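Local coordinates for gamma-D-glutamyl-L-lysine dipeptidyl-peptidase (Bacillus cereus ATCC 10987, PDB 3H41), which probably hydrolyses gamma-D-glutamyl-L-lysine bonds in murein peptides, releasing L-Ala-D-Glu, as a cysteine peptidase of the NlpC/P60 family, at residues P36-L39 / W40-T43; T89-E93 / E94-G98; A112-T115 / N116-F119; N132-E135 / K136-L140; T186-A189 / D190-I193. One frame throughout, in Å; residues are numbered along the deposited sequence.

Interaction 1: P36-L39 / W40-T43; sequences PVDL and WKWT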
loop_
_atom_site.group_PDB
_atom_site.type_symbol
_atom_site.label_atom_id
_atom_site.label_comp_id
_atom_site.label_asym_id
_atom_site.label_seq_id
_atom_site.Cartn_x
_atom_site.Cartn_y
_atom_site.Cartn_z
ATOM N N PRO A 36 14.476 5.995 11.109
ATOM C CA PRO A 36 13.874 5.441 9.901
ATOM C C PRO A 36 13.804 3.915 9.866
ATOM O O PRO A 36 14.483 3.223 10.629
ATOM C CB PRO A 36 14.823 5.896 8.808
ATOM C CG PRO A 36 16.155 5.977 9.500
ATOM C CD PRO A 36 15.863 6.422 10.884
ATOM N N VAL A 37 12.942 3.413 8.990
ATOM C CA VAL A 37 12.853 1.982 8.729
ATOM C C VAL A 37 13.933 1.533 7.761
ATOM O O VAL A 37 14.488 2.353 7.034
ATOM C CB VAL A 37 11.465 1.601 8.148
ATOM C CG1 VAL A 37 10.351 1.888 9.167
ATOM C CG2 VAL A 37 11.143 2.283 6.795
ATOM N N ASP A 38 14.201 0.220 7.721
ATOM C CA ASP A 38 14.898 -0.377 6.581
ATOM C C ASP A 38 14.157 -1.621 6.113
ATOM O O ASP A 38 14.399 -2.730 6.589
ATOM C CB ASP A 38 16.353 -0.691 6.925
ATOM C CG ASP A 38 17.144 -1.179 5.718
ATOM O OD1 ASP A 38 16.570 -1.552 4.650
ATOM O OD2 ASP A 38 18.361 -1.201 5.849
ATOM N N LEU A 39 13.224 -1.422 5.197
ATOM C CA LEU A 39 12.302 -2.478 4.812
ATOM C C LEU A 39 12.891 -3.488 3.838
ATOM O O LEU A 39 12.376 -4.615 3.755
ATOM C CB LEU A 39 11.009 -1.881 4.240
ATOM C CG LEU A 39 10.193 -1.068 5.273
ATOM C CD1 LEU A 39 8.954 -0.398 4.677
ATOM C CD2 LEU A 39 9.801 -1.927 6.472
ATOM N N TRP A 40 13.920 -3.108 3.083
ATOM C CA TRP A 40 14.667 -4.102 2.304
ATOM C C TRP A 40 15.457 -5.028 3.237
ATOM O O TRP A 40 15.454 -6.249 3.062
ATOM C CB TRP A 40 15.587 -3.479 1.246
ATOM C CG TRP A 40 14.893 -2.738 0.147
ATOM C CD1 TRP A 40 15.129 -1.465 -0.216
ATOM C CD2 TRP A 40 13.824 -3.210 -0.724
ATOM N NE1 TRP A 40 14.334 -1.108 -1.260
ATOM C CE2 TRP A 40 13.508 -2.154 -1.581
ATOM C CE3 TRP A 40 13.130 -4.414 -0.859
ATOM C CZ2 TRP A 40 12.526 -2.248 -2.547
ATOM C CZ3 TRP A 40 12.158 -4.526 -1.851
ATOM C CH2 TRP A 40 11.853 -3.437 -2.669
ATOM N N LYS A 41 16.142 -4.475 4.231
ATOM C CA LYS A 41 16.741 -5.315 5.255
ATOM C C LYS A 41 15.727 -6.229 5.925
ATOM O O LYS A 41 16.001 -7.414 6.115
ATOM C CB LYS A 41 17.422 -4.501 6.338
ATOM C CG LYS A 41 18.131 -5.371 7.361
ATOM C CD LYS A 41 18.625 -4.573 8.582
ATOM C CE LYS A 41 20.098 -4.296 8.561
ATOM N NZ LYS A 41 20.583 -4.116 9.968
ATOM N N TRP A 42 14.558 -5.702 6.283
ATOM C CA TRP A 42 13.542 -6.524 6.937
ATOM C C TRP A 42 13.127 -7.730 6.086
ATOM O O TRP A 42 13.250 -8.885 6.518
ATOM C CB TRP A 42 12.317 -5.697 7.237
ATOM C CG TRP A 42 11.241 -6.428 7.953
ATOM C CD1 TRP A 42 11.384 -7.217 9.065
ATOM C CD2 TRP A 42 9.851 -6.368 7.680
ATOM N NE1 TRP A 42 10.161 -7.687 9.465
ATOM C CE2 TRP A 42 9.199 -7.172 8.649
ATOM C CE3 TRP A 42 9.074 -5.753 6.674
ATOM C CZ2 TRP A 42 7.820 -7.366 8.647
ATOM C CZ3 TRP A 42 7.720 -5.929 6.684
ATOM C CH2 TRP A 42 7.087 -6.717 7.665
ATOM N N THR A 43 12.671 -7.470 4.871
ATOM C CA THR A 43 12.133 -8.541 4.028
ATOM C C THR A 43 13.209 -9.469 3.491
ATOM O O THR A 43 13.013 -10.698 3.403
ATOM C CB THR A 43 11.309 -7.983 2.839
ATOM O OG1 THR A 43 12.091 -7.045 2.106
ATOM C CG2 THR A 43 10.039 -7.342 3.337
#
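Asp38 reaches over the start of helix 39-45 and takes the amide of Lys41 on its carboxylate, with Lys41 N 3.0 Å from Asp38 OD1 and an N-H...O angle of 171°. Its CG stands anti to the backbone N (chi1 -174°), which turns the carboxylate toward the first helical turn. The amide nevertheless arrives from above the carboxylate plane rather than within it. Beside this bond, Asp38 CG packs 3.4 Å from Lys41 CB, the two side chains crossing at about a right angle, while the ammonium of Lys41 leads off elsewhere. The carbonyl of the same aspartate serves the next amide: Trp42 N lies 3.0 Å from Asp38 O. Leu39 O is gripped twice by Thr43. The Thr43 amide donates at 3.1 Å from Thr43 N to Leu39 O, and the hydroxyl donates within the carbonyl plane, with Thr43 OG1 3.0 Å from Leu39 O. Both indole nitrogens are satisfied further out, Trp40 NE1 by Glu141 and Trp42 NE1 by Asp29. Leu39 runs alongside Trp42, its CD2 meeting the six-membered ring at CE3, 3.9 Å away. An aspartate N-cap whose side chain accepts from the amide three residues on, followed by the first i to i+4 backbone bonds, is the classical start of an alpha-helix.

Interaction 2: T89-E93 / E94-G98; sequences TPRNE and EGYPG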
loop_
_atom_site.group_PDB
_atom_site.type_symbol
_atom_site.label_atom_id
_atom_site.label_comp_id
_atom_site.label_asym_id
_atom_site.label_seq_id
_atom_site.Cartn_x
_atom_site.Cartn_y
_atom_site.Cartn_z
ATOM N N THR A 89 -12.392 -0.339 5.578
ATOM C CA THR A 89 -12.638 -1.654 6.137
ATOM C C THR A 89 -13.984 -1.630 6.872
ATOM O O THR A 89 -14.317 -0.627 7.502
ATOM C CB THR A 89 -11.534 -2.084 7.117
ATOM O OG1 THR A 89 -11.962 -3.243 7.850
ATOM C CG2 THR A 89 -11.113 -0.936 8.068
ATOM N N PRO A 90 -14.753 -2.723 6.786
ATOM C CA PRO A 90 -15.980 -2.795 7.604
ATOM C C PRO A 90 -15.705 -2.842 9.104
ATOM O O PRO A 90 -16.642 -2.686 9.880
ATOM C CB PRO A 90 -16.644 -4.114 7.163
ATOM C CG PRO A 90 -15.548 -4.921 6.567
ATOM C CD PRO A 90 -14.579 -3.910 5.946
ATOM N N ARG A 91 -14.461 -3.088 9.506
ATOM C CA ARG A 91 -14.093 -3.176 10.934
ATOM C C ARG A 91 -14.187 -1.835 11.679
ATOM O O ARG A 91 -14.351 -1.804 12.910
ATOM C CB ARG A 91 -12.676 -3.777 11.071
ATOM C CG ARG A 91 -12.557 -5.163 10.418
ATOM C CD ARG A 91 -11.082 -5.590 10.280
ATOM N NE ARG A 91 -10.435 -5.647 11.585
ATOM C CZ ARG A 91 -9.122 -5.738 11.785
ATOM N NH1 ARG A 91 -8.272 -5.786 10.758
ATOM N NH2 ARG A 91 -8.657 -5.797 13.022
ATOM N N ASN A 92 -14.068 -0.729 10.954
ATOM C CA ASN A 92 -14.016 0.594 11.556
ATOM C C ASN A 92 -14.305 1.663 10.521
ATOM O O ASN A 92 -13.681 1.716 9.467
ATOM C CB ASN A 92 -12.666 0.881 12.201
ATOM C CG ASN A 92 -12.701 2.126 13.095
ATOM O OD1 ASN A 92 -12.695 3.245 12.618
ATOM N ND2 ASN A 92 -12.717 1.920 14.393
ATOM N N GLU A 93 -15.237 2.542 10.863
ATOM C CA GLU A 93 -15.706 3.498 9.893
ATOM C C GLU A 93 -14.716 4.651 9.671
ATOM O O GLU A 93 -14.815 5.336 8.665
ATOM C CB GLU A 93 -17.131 3.969 10.258
ATOM C CG GLU A 93 -18.158 2.829 10.093
ATOM C CD GLU A 93 -19.601 3.241 10.383
ATOM O OE1 GLU A 93 -19.836 4.428 10.718
ATOM O OE2 GLU A 93 -20.493 2.366 10.271
ATOM N N GLU A 94 -13.728 4.823 10.556
ATOM C CA GLU A 94 -12.772 5.930 10.417
ATOM C C GLU A 94 -11.472 5.545 9.714
ATOM O O GLU A 94 -10.819 6.381 9.105
ATOM C CB GLU A 94 -12.419 6.516 11.780
ATOM C CG GLU A 94 -11.671 7.853 11.673
ATOM C CD GLU A 94 -11.602 8.626 12.990
ATOM O OE1 GLU A 94 -12.124 8.133 14.024
ATOM O OE2 GLU A 94 -11.017 9.732 12.978
ATOM N N GLY A 95 -11.078 4.286 9.817
ATOM C CA GLY A 95 -9.817 3.857 9.223
ATOM C C GLY A 95 -9.437 2.442 9.621
ATOM O O GLY A 95 -10.109 1.816 10.444
ATOM N N TYR A 96 -8.332 1.973 9.049
ATOM C CA TYR A 96 -7.854 0.612 9.260
ATOM C C TYR A 96 -7.095 0.546 10.554
ATOM O O TYR A 96 -6.144 1.300 10.758
ATOM C CB TYR A 96 -6.961 0.122 8.089
ATOM C CG TYR A 96 -7.039 -1.378 7.950
ATOM C CD1 TYR A 96 -6.366 -2.198 8.830
ATOM C CD2 TYR A 96 -7.829 -1.984 6.972
ATOM C CE1 TYR A 96 -6.446 -3.543 8.737
ATOM C CE2 TYR A 96 -7.921 -3.369 6.884
ATOM C CZ TYR A 96 -7.217 -4.142 7.789
ATOM O OH TYR A 96 -7.261 -5.516 7.792
ATOM N N PRO A 97 -7.513 -0.349 11.458
ATOM C CA PRO A 97 -6.910 -0.364 12.776
ATOM C C PRO A 97 -5.644 -1.205 12.885
ATOM O O PRO A 97 -5.487 -2.212 12.193
ATOM C CB PRO A 97 -8.003 -0.956 13.622
ATOM C CG PRO A 97 -8.607 -1.969 12.723
ATOM C CD PRO A 97 -8.664 -1.266 11.383
ATOM N N GLY A 98 -4.759 -0.788 13.772
ATOM C CA GLY A 98 -3.630 -1.602 14.154
ATOM C C GLY A 98 -2.647 -0.865 15.030
ATOM O O GLY A 98 -2.775 0.305 15.236
#
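The Arg91 guanidinium carries Pro97 on one face, with Pro97 CG 3.8 Å above the plane and displaced toward its rim, and receives Tyr96 OH at its edge, in plane. The phenol ring stands almost perpendicular to the guanidinium, the two planes 88° apart. At that edge Arg91 NH1 lies 3.1 Å from Tyr96 OH, but the N-H...O angle of 126° makes this a weak bond; the firmer partners lie beyond, Glu61 in a salt bridge with Arg91 NH1 and Asp234 in a hydrogen bond with Tyr96 OH. Nearer the CB end of the phenol ring, Thr89 crosses at about a right angle and sets its CG2 methyl 3.6 Å from Tyr96 CD2. That methyl sits between the backbone N and carbonyl carbon of Thr89, while the hydroxyl swings anti to the N (chi1 168°) and accepts from Arg91 N at 3.0 Å from Thr89 OG1. This ST turn accompanies the type I turn of residues 89-92 from which Arg91 projects. Farther along, Asn92 OD1 gathers two successive amides, Glu94 N at 2.8 Å and, more weakly, Gly95 N at 3.4 Å, and so ties the loop together just before strand 96-101. Tyr96 is a substrate-binding residue that touches the bound alanine, and Glu61 and Asp234 also bind substrate. The contact therefore places Arg91 in the second shell of the pocket, where its positive charge probably balances Glu61 and could polarise the phenol.

Interaction 3: A112-T115 / N116-F119; sequences ADKT and NEPF
Lys114 and Glu117 meet in a salt bridge across the turn that follows helix 109-113, with Lys114 NZ 2.9 Å from Glu117 OE1. The ammonium approaches the syn side of that oxygen, 20° out of the carboxylate plane. A bend at the final torsion of the lysine (chi4 -74°) brings NZ to the carboxylate. The same oxygen also lies against the aliphatic part of the chain, Glu117 OE1 being 3.5 Å from Lys114 CG. Behind the bridge, the type I turn from Lys114 to Glu117 fixes the spacing of the two side chains. It is closed by Glu117 N donating to Lys114 O at 3.1 Å, a bond that is fairly straight at the hydrogen (160°). Lys114 O is held a second time by a water, which donates to it and to Glu117 O, each oxygen 2.8 Å from the water. One step further back, a bond from the Thr115 hydroxyl to Ala112 O belongs to one of two conformers of the threonine and is therefore doubtful. The aliphatic part of Lys114 rests on Pro149 and Leu151 of strand 147-153, while Ala112 touches Phe10 of strand 8-11. Both ends of the charged pair lie at the protein surface, where solvent would be expected to temper their attraction; the bridge thus adds a charged clasp to a turn already closed by its backbone and a water.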
loop_
_atom_site.group_PDB
_atom_site.type_symbol
_atom_site.label_atom_id
_atom_site.label_comp_id
_atom_site.label_asym_id
_atom_site.label_seq_id
_atom_site.Cartn_x
_atom_site.Cartn_y
_atom_site.Cartn_z
ATOM N N ALA A 112 0.145 19.525 8.278
ATOM C CA ALA A 112 -1.295 19.337 8.515
ATOM C C ALA A 112 -2.148 20.365 7.714
ATOM O O ALA A 112 -3.153 20.006 7.103
ATOM C CB ALA A 112 -1.596 19.436 10.007
ATOM N N ASP A 113 -1.718 21.620 7.685
ATOM C CA ASP A 113 -2.451 22.659 6.919
ATOM C C ASP A 113 -2.380 22.465 5.400
ATOM O O ASP A 113 -3.237 22.974 4.658
ATOM C CB ASP A 113 -1.927 24.045 7.274
ATOM C CG ASP A 113 -2.290 24.461 8.683
ATOM O OD1 ASP A 113 -3.294 23.935 9.216
ATOM O OD2 ASP A 113 -1.563 25.295 9.254
ATOM N N LYS A 114 -1.346 21.768 4.925
ATOM C CA LYS A 114 -1.134 21.626 3.492
ATOM C C LYS A 114 -1.645 20.286 2.957
ATOM O O LYS A 114 -1.448 19.979 1.801
ATOM C CB LYS A 114 0.348 21.810 3.173
ATOM C CG LYS A 114 0.844 23.272 3.294
ATOM C CD LYS A 114 2.365 23.350 3.038
ATOM C CE LYS A 114 2.822 24.746 2.621
ATOM N NZ LYS A 114 2.435 25.099 1.212
ATOM N N THR A 115 -2.339 19.518 3.797
ATOM C CA THR A 115 -2.819 18.182 3.430
ATOM C C THR A 115 -3.816 18.209 2.287
ATOM O O THR A 115 -3.997 17.218 1.589
ATOM C CB THR A 115 -3.535 17.484 4.607
ATOM O OG1 THR A 115 -4.707 18.231 4.962
ATOM C CG2 THR A 115 -2.611 17.344 5.820
ATOM N N ASN A 116 -4.508 19.327 2.134
ATOM C CA ASN A 116 -5.515 19.461 1.078
ATOM C C ASN A 116 -5.034 20.283 -0.124
ATOM O O ASN A 116 -5.855 20.659 -0.973
ATOM C CB ASN A 116 -6.795 20.079 1.656
ATOM C CG ASN A 116 -7.554 19.107 2.543
ATOM O OD1 ASN A 116 -7.704 19.338 3.748
ATOM N ND2 ASN A 116 -8.009 17.993 1.956
ATOM N N GLU A 117 -3.717 20.523 -0.204
ATOM C CA GLU A 117 -3.112 21.262 -1.309
ATOM C C GLU A 117 -2.644 20.288 -2.386
ATOM O O GLU A 117 -2.600 19.070 -2.135
ATOM C CB GLU A 117 -1.956 22.162 -0.787
ATOM C CG GLU A 117 -2.461 23.390 0.012
ATOM C CD GLU A 117 -1.365 24.410 0.459
ATOM O OE1 GLU A 117 -0.156 24.280 0.066
ATOM O OE2 GLU A 117 -1.747 25.371 1.202
ATOM N N PRO A 118 -2.320 20.795 -3.600
ATOM C CA PRO A 118 -1.759 19.942 -4.637
ATOM C C PRO A 118 -0.518 19.184 -4.144
ATOM O O PRO A 118 0.226 19.687 -3.293
ATOM C CB PRO A 118 -1.424 20.914 -5.771
ATOM C CG PRO A 118 -2.458 22.053 -5.579
ATOM C CD PRO A 118 -2.546 22.170 -4.075
ATOM N N PHE A 119 -0.343 17.968 -4.647
ATOM C CA PHE A 119 0.669 17.050 -4.129
ATOM C C PHE A 119 1.383 16.334 -5.255
ATOM O O PHE A 119 0.899 16.255 -6.382
ATOM C CB PHE A 119 0.092 16.057 -3.129
ATOM C CG PHE A 119 -0.990 15.143 -3.678
ATOM C CD1 PHE A 119 -0.689 14.090 -4.542
ATOM C CD2 PHE A 119 -2.306 15.271 -3.237
ATOM C CE1 PHE A 119 -1.676 13.257 -5.025
ATOM C CE2 PHE A 119 -3.317 14.434 -3.722
ATOM C CZ PHE A 119 -3.003 13.433 -4.633
HETATM O O HOH W 1 -0.888 18.063 -0.116
#

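Interaction 4: N132-E135 / K136-L140; sequences NPSE and KHKSL. With PO4 (phosphate ion), chain D.
With its OG anti to the backbone N (chi1 168°), Ser134 turns its hydroxyl across the turn toward Lys138, and the all-extended chain of Lys138 beyond CG carries the ammonium to a phosphate ion that the serine hydroxyl also reaches. The serine oxygen works both ways. It accepts from Lys138 N at 3.0 Å from Ser134 OG, almost straight at 174°, and donates to phosphate O4, 2.6 Å from Ser134 OG. Lys138 NZ holds phosphate O3 at 3.0 Å, and its CD and CE methylenes lie alongside the ion. A third grip comes from the backbone, Lys136 N being 3.1 Å from phosphate O2, while Gln166 adds a fourth. These groups belong to the hairpin connection between the antiparallel strands 126-131 and 139-143 in the second SH3-like domain, whose type I turn runs from Ser134 to His137. The turn is closed by His137 N donating to Ser134 O at 3.0 Å. That carbonyl oxygen also lies over the centre of one face of the His137 imidazole, 4.0 Å above its plane. The phosphate probably comes from the crystallisation liquor, and this exposed turn lies away from the substrate-binding residues.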
loop_
_atom_site.group_PDB
_atom_site.type_symbol
_atom_site.label_atom_id
_atom_site.label_comp_id
_atom_site.label_asym_id
_atom_site.label_seq_id
_atom_site.Cartn_x
_atom_site.Cartn_y
_atom_site.Cartn_z
ATOM N N ASN A 132 16.539 18.714 1.724
ATOM C CA ASN A 132 17.271 19.920 1.418
ATOM C C ASN A 132 16.451 21.150 1.815
ATOM O O ASN A 132 15.428 21.451 1.190
ATOM C CB ASN A 132 17.652 19.977 -0.070
ATOM C CG ASN A 132 18.711 20.998 -0.343
ATOM O OD1 ASN A 132 18.689 22.087 0.237
ATOM N ND2 ASN A 132 19.681 20.649 -1.190
ATOM N N PRO A 133 16.910 21.885 2.831
ATOM C CA PRO A 133 18.140 21.719 3.615
ATOM C C PRO A 133 18.082 20.585 4.637
ATOM O O PRO A 133 17.029 20.314 5.198
ATOM C CB PRO A 133 18.278 23.068 4.356
ATOM C CG PRO A 133 16.862 23.573 4.448
ATOM C CD PRO A 133 16.202 23.143 3.171
ATOM N N SER A 134 19.255 20.005 4.905
ATOM C CA SER A 134 19.399 18.947 5.861
ATOM C C SER A 134 20.803 19.038 6.436
ATOM O O SER A 134 21.786 18.960 5.716
ATOM C CB SER A 134 19.182 17.562 5.231
ATOM O OG SER A 134 19.610 16.548 6.140
ATOM N N GLU A 135 20.876 19.186 7.743
ATOM C CA GLU A 135 22.150 19.382 8.416
ATOM C C GLU A 135 23.103 18.235 8.135
ATOM O O GLU A 135 24.283 18.462 7.938
ATOM C CB GLU A 135 21.936 19.637 9.918
ATOM C CG GLU A 135 21.296 21.016 10.089
ATOM C CD GLU A 135 20.482 21.211 11.336
ATOM O OE1 GLU A 135 20.911 20.696 12.385
ATOM O OE2 GLU A 135 19.434 21.937 11.245
ATOM N N LYS A 136 22.571 17.018 8.053
ATOM C CA LYS A 136 23.389 15.852 7.770
ATOM C C LYS A 136 23.145 15.255 6.387
ATOM O O LYS A 136 23.448 14.083 6.172
ATOM C CB LYS A 136 23.124 14.789 8.827
ATOM C CG LYS A 136 23.559 15.192 10.220
ATOM C CD LYS A 136 23.014 14.228 11.259
ATOM C CE LYS A 136 23.578 14.527 12.631
ATOM N NZ LYS A 136 23.392 15.960 13.016
ATOM N N HIS A 137 22.639 16.050 5.445
ATOM C CA HIS A 137 22.396 15.591 4.071
ATOM C C HIS A 137 21.707 14.213 4.035
ATOM O O HIS A 137 22.178 13.265 3.398
ATOM C CB HIS A 137 23.682 15.612 3.272
ATOM C CG HIS A 137 24.282 16.982 3.165
ATOM N ND1 HIS A 137 23.735 17.974 2.375
ATOM C CD2 HIS A 137 25.351 17.537 3.778
ATOM C CE1 HIS A 137 24.459 19.074 2.493
ATOM N NE2 HIS A 137 25.445 18.833 3.336
ATOM N N LYS A 138 20.581 14.140 4.731
ATOM C CA LYS A 138 19.735 12.962 4.764
ATOM C C LYS A 138 18.910 12.797 3.483
ATOM O O LYS A 138 18.683 13.722 2.685
ATOM C CB LYS A 138 18.814 12.992 5.970
ATOM C CG LYS A 138 19.533 13.104 7.272
ATOM C CD LYS A 138 18.610 12.888 8.440
ATOM C CE LYS A 138 19.411 12.899 9.711
ATOM N NZ LYS A 138 18.596 12.707 10.906
ATOM N N SER A 139 18.480 11.563 3.280
ATOM C CA SER A 139 17.659 11.201 2.144
ATOM C C SER A 139 16.737 10.065 2.598
ATOM O O SER A 139 16.923 9.524 3.685
ATOM C CB SER A 139 18.534 10.752 0.982
ATOM O OG SER A 139 19.399 9.663 1.349
ATOM N N LEU A 140 15.723 9.748 1.801
ATOM C CA LEU A 140 14.735 8.723 2.176
ATOM C C LEU A 140 14.260 8.001 0.929
ATOM O O LEU A 140 13.830 8.629 -0.055
ATOM C CB LEU A 140 13.532 9.365 2.874
ATOM C CG LEU A 140 12.447 8.422 3.371
ATOM C CD1 LEU A 140 13.064 7.465 4.438
ATOM C CD2 LEU A 140 11.294 9.220 3.982
HETATM P P PO4 D . 18.472 16.572 9.624
HETATM O O1 PO4 D . 18.161 17.957 10.135
HETATM O O2 PO4 D . 19.997 16.364 9.683
HETATM O O3 PO4 D . 17.795 15.593 10.561
HETATM O O4 PO4 D . 17.979 16.401 8.222
#

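Interaction 5: T186-A189 / D190-I193; sequences TPAA and DDLI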
loop_
_atom_site.group_PDB
_atom_site.type_symbol
_atom_site.label_atom_id
_atom_site.label_comp_id
_atom_site.label_asym_id
_atom_site.label_seq_id
_atom_site.Cartn_x
_atom_site.Cartn_y
_atom_site.Cartn_z
ATOM N N THR A 186 -9.353 9.567 -14.284
ATOM C CA THR A 186 -9.874 8.199 -14.344
ATOM C C THR A 186 -9.027 7.320 -15.228
ATOM O O THR A 186 -8.769 7.658 -16.376
ATOM C CB THR A 186 -11.322 8.171 -14.854
ATOM O OG1 THR A 186 -12.111 8.935 -13.952
ATOM C CG2 THR A 186 -11.883 6.736 -14.838
ATOM N N PRO A 187 -8.546 6.190 -14.688
ATOM C CA PRO A 187 -7.615 5.378 -15.486
ATOM C C PRO A 187 -8.327 4.549 -16.542
ATOM O O PRO A 187 -9.437 4.147 -16.348
ATOM C CB PRO A 187 -6.975 4.426 -14.435
ATOM C CG PRO A 187 -8.046 4.306 -13.373
ATOM C CD PRO A 187 -8.712 5.687 -13.310
ATOM N N ALA A 188 -7.633 4.272 -17.631
ATOM C CA ALA A 188 -7.989 3.195 -18.533
ATOM C C ALA A 188 -7.467 1.925 -17.867
ATOM O O ALA A 188 -6.543 1.982 -17.008
ATOM C CB ALA A 188 -7.318 3.412 -19.874
ATOM N N ALA A 189 -8.040 0.785 -18.240
ATOM C CA ALA A 189 -7.594 -0.482 -17.679
ATOM C C ALA A 189 -6.115 -0.712 -17.939
ATOM O O ALA A 189 -5.373 -1.168 -17.051
ATOM C CB ALA A 189 -8.437 -1.654 -18.216
ATOM N N ASP A 190 -5.649 -0.351 -19.131
ATOM C CA ASP A 190 -4.223 -0.517 -19.431
ATOM C C ASP A 190 -3.286 0.241 -18.473
ATOM O O ASP A 190 -2.170 -0.245 -18.186
ATOM C CB ASP A 190 -3.884 -0.120 -20.868
ATOM C CG ASP A 190 -4.291 -1.171 -21.892
ATOM O OD1 ASP A 190 -4.601 -2.346 -21.533
ATOM O OD2 ASP A 190 -4.284 -0.796 -23.096
ATOM N N ASP A 191 -3.706 1.413 -18.009
ATOM C CA ASP A 191 -2.926 2.191 -17.026
ATOM C C ASP A 191 -2.707 1.380 -15.729
ATOM O O ASP A 191 -1.610 1.364 -15.166
ATOM C CB ASP A 191 -3.615 3.486 -16.638
ATOM C CG ASP A 191 -3.965 4.399 -17.848
ATOM O OD1 ASP A 191 -3.422 4.206 -18.934
ATOM O OD2 ASP A 191 -4.790 5.308 -17.667
ATOM N N LEU A 192 -3.776 0.747 -15.254
ATOM C CA LEU A 192 -3.740 -0.119 -14.070
ATOM C C LEU A 192 -2.802 -1.310 -14.280
ATOM O O LEU A 192 -1.996 -1.629 -13.418
ATOM C CB LEU A 192 -5.123 -0.636 -13.724
ATOM C CG LEU A 192 -6.273 0.355 -13.444
ATOM C CD1 LEU A 192 -7.540 -0.408 -13.259
ATOM C CD2 LEU A 192 -6.015 1.254 -12.239
ATOM N N ILE A 193 -2.870 -1.898 -15.469
ATOM C CA ILE A 193 -2.091 -3.057 -15.790
ATOM C C ILE A 193 -0.622 -2.666 -15.845
ATOM O O ILE A 193 0.237 -3.340 -15.263
ATOM C CB ILE A 193 -2.593 -3.729 -17.116
ATOM C CG1 ILE A 193 -4.015 -4.269 -16.877
ATOM C CG2 ILE A 193 -1.607 -4.805 -17.576
ATOM C CD1 ILE A 193 -4.741 -4.808 -18.105
#
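Pro187 and Leu192 cross at a slant, the proline ring laying its CG 3.8 Å from the CD2 methyl of Leu192, with Pro187 CB only slightly farther from the same methyl. Asp191 approaches Pro187 and Ala188 by its carboxylate: OD2 accepts from Ala188 N at 3.0 Å, with an N-H...O angle of 153°. The amide comes from above the carboxylate plane, 65° out of it. Asp191 CG lies beside its own backbone N (chi1 -55°), a setting that turns the carboxylate back toward the residues leading into the helix. Here the helix 189-197 of the NlpC/P60 domain begins, with Ala188 as N-cap. Lacking a polar side chain, Ala188 offers its main chain instead: its N-H goes to the Asp191 carboxylate, and its carbonyl receives a weak bond from Asp191 N, 3.1 Å from Ala188 O. The first regular helical bond follows, Ile193 N donating to Ala189 O at 3.0 Å. Ile193 CG1 packs 3.4 Å from the same oxygen. Inward, Leu192 continues onto Met272 of the central strand 267-275 and onto helix 218-225, whereas Asp190 forms a salt bridge with Lys252.

How the interactions relate
The five contacts follow one another along the chain without overlap, each at a turn or helix start. Interaction 1 opens helix 39-45; interaction 2 leads into edge strand 96-101 of the first SH3-like domain. Interaction 3 carries the chain from helix 109-113 to strand 119-122, and interaction 4 joins two strands of the antiparallel sheet that this strand enters. Interaction 5 begins a helix of the catalytic NlpC/P60 domain. Interactions 1 and 4 come within about 5 Å at their nearest atoms, while interactions 4 and 5 have centres about 36 Å apart. Of the five, interaction 2 alone holds a substrate-binding residue, showing how the first SH3-like domain contributes to the peptidase pocket.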